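Local coordinates for protein mersacidin decarboxylase (Bacillus sp., PDB 1P3Y) that catalyses the FAD-dependent oxidative decarboxylation of the C-terminal cysteine of the lantibiotic mersacidin to an aminoenethiol residue, at residues A92-N100 / V134-R142. Sequence-based numbering, arbitrary orientation.
With FAD (flavin-adenine dinucleotide), chain B.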
loop_
_atom_site.group_PDB
_atom_site.type_symbol
_atom_site.label_atom_id
_atom_site.label_comp_id
_atom_site.label_asym_id
_atom_site.label_seq_id
_atom_site.Cartn_x
_atom_site.Cartn_y
_atom_site.Cartn_z
ATOM N N ALA A 92 -29.743 -13.757 11.390
ATOM C CA ALA A 92 -30.183 -13.674 12.772
ATOM C C ALA A 92 -29.732 -12.286 13.247
ATOM O O ALA A 92 -30.474 -11.551 13.913
ATOM C CB ALA A 92 -29.522 -14.768 13.604
ATOM N N ASN A 93 -28.507 -11.930 12.867
ATOM C CA ASN A 93 -27.925 -10.650 13.233
ATOM C C ASN A 93 -28.830 -9.472 12.848
ATOM O O ASN A 93 -29.191 -8.663 13.702
ATOM C CB ASN A 93 -26.541 -10.496 12.582
ATOM C CG ASN A 93 -25.944 -9.128 12.830
ATOM O OD1 ASN A 93 -25.736 -8.732 13.986
ATOM N ND2 ASN A 93 -25.681 -8.382 11.748
ATOM N N ILE A 94 -29.196 -9.365 11.572
ATOM C CA ILE A 94 -30.067 -8.272 11.134
ATOM C C ILE A 94 -31.398 -8.282 11.921
ATOM O O ILE A 94 -31.908 -7.216 12.306
ATOM C CB ILE A 94 -30.302 -8.346 9.584
ATOM C CG1 ILE A 94 -29.532 -7.205 8.886
ATOM C CG2 ILE A 94 -31.775 -8.362 9.237
ATOM C CD1 ILE A 94 -29.702 -5.840 9.453
ATOM N N LEU A 95 -31.950 -9.475 12.172
ATOM C CA LEU A 95 -33.188 -9.588 12.947
ATOM C C LEU A 95 -32.931 -9.029 14.346
ATOM O O LEU A 95 -33.737 -8.233 14.854
ATOM C CB LEU A 95 -33.656 -11.050 13.063
ATOM C CG LEU A 95 -34.064 -11.715 11.734
ATOM C CD1 LEU A 95 -34.421 -13.178 11.958
ATOM C CD2 LEU A 95 -35.227 -10.959 11.092
ATOM N N GLY A 96 -31.810 -9.433 14.961
ATOM C CA GLY A 96 -31.478 -8.945 16.294
ATOM C C GLY A 96 -31.222 -7.438 16.337
ATOM O O GLY A 96 -31.559 -6.740 17.310
ATOM N N GLN A 97 -30.637 -6.904 15.273
ATOM C CA GLN A 97 -30.355 -5.485 15.275
ATOM C C GLN A 97 -31.629 -4.686 15.109
ATOM O O GLN A 97 -31.884 -3.743 15.874
ATOM C CB GLN A 97 -29.344 -5.108 14.170
ATOM C CG GLN A 97 -27.874 -5.244 14.597
ATOM C CD GLN A 97 -26.877 -4.760 13.540
ATOM O OE1 GLN A 97 -26.842 -3.581 13.191
ATOM N NE2 GLN A 97 -26.065 -5.678 13.034
ATOM N N THR A 98 -32.433 -5.069 14.123
ATOM C CA THR A 98 -33.651 -4.323 13.839
ATOM C C THR A 98 -34.673 -4.451 14.964
ATOM O O THR A 98 -35.327 -3.469 15.340
ATOM C CB THR A 98 -34.267 -4.758 12.492
ATOM O OG1 THR A 98 -34.323 -6.187 12.435
ATOM C CG2 THR A 98 -33.417 -4.233 11.327
ATOM N N ALA A 99 -34.784 -5.649 15.524
ATOM C CA ALA A 99 -35.723 -5.874 16.609
ATOM C C ALA A 99 -35.412 -4.971 17.790
ATOM O O ALA A 99 -36.320 -4.563 18.515
ATOM C CB ALA A 99 -35.677 -7.331 17.055
ATOM N N ASN A 100 -34.140 -4.637 17.975
ATOM C CA ASN A 100 -33.745 -3.818 19.119
ATOM C C ASN A 100 -33.337 -2.380 18.875
ATOM O O ASN A 100 -32.843 -1.708 19.790
ATOM C CB ASN A 100 -32.660 -4.550 19.895
ATOM C CG ASN A 100 -33.171 -5.851 20.466
ATOM O OD1 ASN A 100 -34.077 -5.844 21.307
ATOM N ND2 ASN A 100 -32.624 -6.976 20.005
ATOM N N VAL A 134 -33.824 -15.668 18.780
ATOM C CA VAL A 134 -34.287 -15.431 17.417
ATOM C C VAL A 134 -35.814 -15.325 17.403
ATOM O O VAL A 134 -36.385 -14.330 16.916
ATOM C CB VAL A 134 -33.795 -16.552 16.478
ATOM C CG1 VAL A 134 -34.251 -16.299 15.054
ATOM C CG2 VAL A 134 -32.285 -16.641 16.563
ATOM N N SER A 135 -36.470 -16.340 17.971
ATOM C CA SER A 135 -37.934 -16.358 18.058
ATOM C C SER A 135 -38.430 -15.088 18.767
ATOM O O SER A 135 -39.378 -14.431 18.311
ATOM C CB SER A 135 -38.405 -17.596 18.827
ATOM O OG SER A 135 -37.960 -18.784 18.191
ATOM N N ARG A 136 -37.784 -14.736 19.876
ATOM C CA ARG A 136 -38.186 -13.539 20.595
ATOM C C ARG A 136 -38.019 -12.327 19.703
ATOM O O ARG A 136 -38.885 -11.437 19.685
ATOM C CB ARG A 136 -37.357 -13.362 21.871
ATOM C CG ARG A 136 -37.592 -12.006 22.543
ATOM C CD ARG A 136 -37.064 -11.946 23.993
ATOM N NE ARG A 136 -35.610 -12.006 24.143
ATOM C CZ ARG A 136 -34.918 -13.063 24.585
ATOM N NH1 ARG A 136 -35.526 -14.199 24.942
ATOM N NH2 ARG A 136 -33.594 -12.977 24.675
ATOM N N ASN A 137 -36.910 -12.298 18.952
ATOM C CA ASN A 137 -36.634 -11.166 18.070
ATOM C C ASN A 137 -37.684 -11.090 16.979
ATOM O O ASN A 137 -38.215 -10.006 16.712
ATOM C CB ASN A 137 -35.202 -11.251 17.478
ATOM C CG ASN A 137 -34.114 -10.720 18.454
ATOM O OD1 ASN A 137 -32.931 -11.039 18.321
ATOM N ND2 ASN A 137 -34.523 -9.905 19.422
ATOM N N ILE A 138 -37.991 -12.232 16.357
ATOM C CA ILE A 138 -39.006 -12.283 15.288
ATOM C C ILE A 138 -40.345 -11.725 15.809
ATOM O O ILE A 138 -40.993 -10.878 15.166
ATOM C CB ILE A 138 -39.267 -13.739 14.811
ATOM C CG1 ILE A 138 -37.980 -14.361 14.245
ATOM C CG2 ILE A 138 -40.416 -13.750 13.783
ATOM C CD1 ILE A 138 -37.759 -14.077 12.782
ATOM N N GLU A 139 -40.744 -12.214 16.980
ATOM C CA GLU A 139 -41.980 -11.786 17.597
ATOM C C GLU A 139 -41.973 -10.276 17.788
ATOM O O GLU A 139 -42.892 -9.573 17.329
ATOM C CB GLU A 139 -42.176 -12.517 18.933
ATOM C CG GLU A 139 -43.517 -12.250 19.640
ATOM C CD GLU A 139 -44.722 -12.276 18.692
ATOM O OE1 GLU A 139 -44.747 -13.150 17.784
ATOM O OE2 GLU A 139 -45.641 -11.424 18.866
ATOM N N GLN A 140 -40.916 -9.770 18.420
ATOM C CA GLN A 140 -40.772 -8.340 18.689
ATOM C C GLN A 140 -40.929 -7.491 17.429
ATOM O O GLN A 140 -41.519 -6.410 17.472
ATOM C CB GLN A 140 -39.417 -8.057 19.343
ATOM C CG GLN A 140 -39.236 -6.621 19.808
ATOM C CD GLN A 140 -40.178 -6.250 20.938
ATOM O OE1 GLN A 140 -39.970 -6.636 22.087
ATOM N NE2 GLN A 140 -41.221 -5.499 20.615
ATOM N N LEU A 141 -40.355 -7.962 16.326
ATOM C CA LEU A 141 -40.453 -7.269 15.047
ATOM C C LEU A 141 -41.914 -7.203 14.595
ATOM O O LEU A 141 -42.385 -6.162 14.106
ATOM C CB LEU A 141 -39.608 -7.994 13.993
ATOM C CG LEU A 141 -38.092 -7.769 14.063
ATOM C CD1 LEU A 141 -37.377 -8.812 13.214
ATOM C CD2 LEU A 141 -37.766 -6.347 13.585
ATOM N N ARG A 142 -42.621 -8.325 14.748
ATOM C CA ARG A 142 -44.035 -8.389 14.386
ATOM C C ARG A 142 -44.811 -7.414 15.272
ATOM O O ARG A 142 -45.549 -6.561 14.771
ATOM C CB ARG A 142 -44.559 -9.810 14.563
ATOM C CG ARG A 142 -44.376 -10.661 13.327
ATOM C CD ARG A 142 -44.310 -12.137 13.657
ATOM N NE ARG A 142 -44.091 -12.941 12.459
ATOM C CZ ARG A 142 -43.734 -14.222 12.491
ATOM N NH1 ARG A 142 -43.565 -14.834 13.670
ATOM N NH2 ARG A 142 -43.513 -14.880 11.351
HETATM P PA FAD B . -22.499 -7.632 8.533
HETATM O O1A FAD B . -21.999 -8.218 7.218
HETATM O O2A FAD B . -22.694 -6.130 8.618
HETATM O O5B FAD B . -21.516 -8.043 9.781
HETATM C C5B FAD B . -20.543 -9.129 9.731
HETATM C C4B FAD B . -19.141 -8.626 9.410
HETATM O O4B FAD B . -19.215 -7.347 8.791
HETATM C C3B FAD B . -18.232 -8.425 10.635
HETATM O O3B FAD B . -17.148 -9.329 10.446
HETATM C C2B FAD B . -17.885 -6.973 10.584
HETATM O O2B FAD B . -16.655 -6.524 11.076
HETATM C C1B FAD B . -18.066 -6.610 9.112
HETATM N N9A FAD B . -18.376 -5.194 8.727
HETATM C C8A FAD B . -19.579 -4.384 8.909
HETATM N N7A FAD B . -19.488 -3.160 8.438
HETATM C C5A FAD B . -18.166 -3.084 7.891
HETATM C C6A FAD B . -17.403 -2.040 7.235
HETATM N N6A FAD B . -17.912 -0.821 6.986
HETATM N N1A FAD B . -16.061 -2.328 6.839
HETATM C C2A FAD B . -15.493 -3.551 7.069
HETATM N N3A FAD B . -16.168 -4.641 7.693
HETATM C C4A FAD B . -17.532 -4.251 8.074
HETATM N N1 FAD B . -25.950 -15.849 9.548
HETATM C C2 FAD B . -27.325 -16.036 9.482
HETATM O O2 FAD B . -28.075 -15.580 10.386
HETATM N N3 FAD B . -27.868 -16.738 8.394
HETATM C C4 FAD B . -27.109 -17.307 7.301
HETATM O O4 FAD B . -27.711 -17.944 6.354
HETATM C C4X FAD B . -25.736 -17.087 7.389
HETATM N N5 FAD B . -24.939 -17.609 6.311
HETATM C C5X FAD B . -23.529 -17.372 6.358
HETATM C C6 FAD B . -22.689 -17.865 5.313
HETATM C C7 FAD B . -21.247 -17.663 5.283
HETATM C C7M FAD B . -20.435 -18.234 4.086
HETATM C C8 FAD B . -20.632 -16.910 6.399
HETATM C C8M FAD B . -19.150 -16.614 6.500
HETATM C C9 FAD B . -21.415 -16.405 7.451
HETATM C C9A FAD B . -22.855 -16.610 7.481
HETATM N N10 FAD B . -23.800 -16.129 8.550
HETATM C C10 FAD B . -25.184 -16.358 8.503
HETATM C "C1'" FAD B . -23.222 -15.403 9.642
HETATM C "C2'" FAD B . -23.340 -13.922 9.619
HETATM O "O2'" FAD B . -22.644 -13.431 8.387
HETATM C "C3'" FAD B . -22.674 -13.312 10.796
HETATM O "O3'" FAD B . -23.479 -13.411 11.990
HETATM C "C4'" FAD B . -22.314 -11.808 10.620
HETATM O "O4'" FAD B . -21.607 -11.378 11.832
HETATM C "C5'" FAD B . -23.491 -10.885 10.425
HETATM O "O5'" FAD B . -23.846 -10.800 9.036
HETATM P P FAD B . -24.707 -9.608 8.464
HETATM O O1P FAD B . -24.858 -9.872 7.028
HETATM O O2P FAD B . -25.977 -9.503 9.270
HETATM O O3P FAD B . -23.886 -8.278 8.879
#
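The carboxamides of Asn-100 and Asn-137 meet with their planes 73° apart, and that of Asn-137 also lies against Ala-99 CB and Gly-96 CA, the latter 3.8 Å from Asn-137 CG. Asn-100 ND2 donates to Gly-96 O of its own segment (2.9 Å), in the carbonyl plane on a lone pair; the bond fixes the amide's rotation, although the acceptor lies somewhat out of the amide plane. Within helix 132-144, Ile-138 CG2 lies over one face of the Arg-142 guanidinium, toward its rim. Beside the amides the contact is aliphatic. Leu-95, with CG anti to its carbonyl carbon (chi1 -65°), sets CD1 on Ile-138 CD1 (3.6 Å) and CD2 on Leu-141 CD1 (3.7 Å). Leu-141 CG then packs on Ala-99 CB at 3.9 Å. The axes of segments 92-99 and 134-142 approach to 8.9 Å and cross at 49°. At the start of helix 92-99, Ala-92 N donates to the flavin O2 (2.7 Å) and Asn-93 ND2 to FAD O2P (2.7 Å); Asn-93 OD1 accepts from Ala-103 N of a second subunit. Helix 132-144 thus packs against the cofactor-binding helix that follows strand 84-90, within the Rossmann-like flavoprotein fold of the HFCD family.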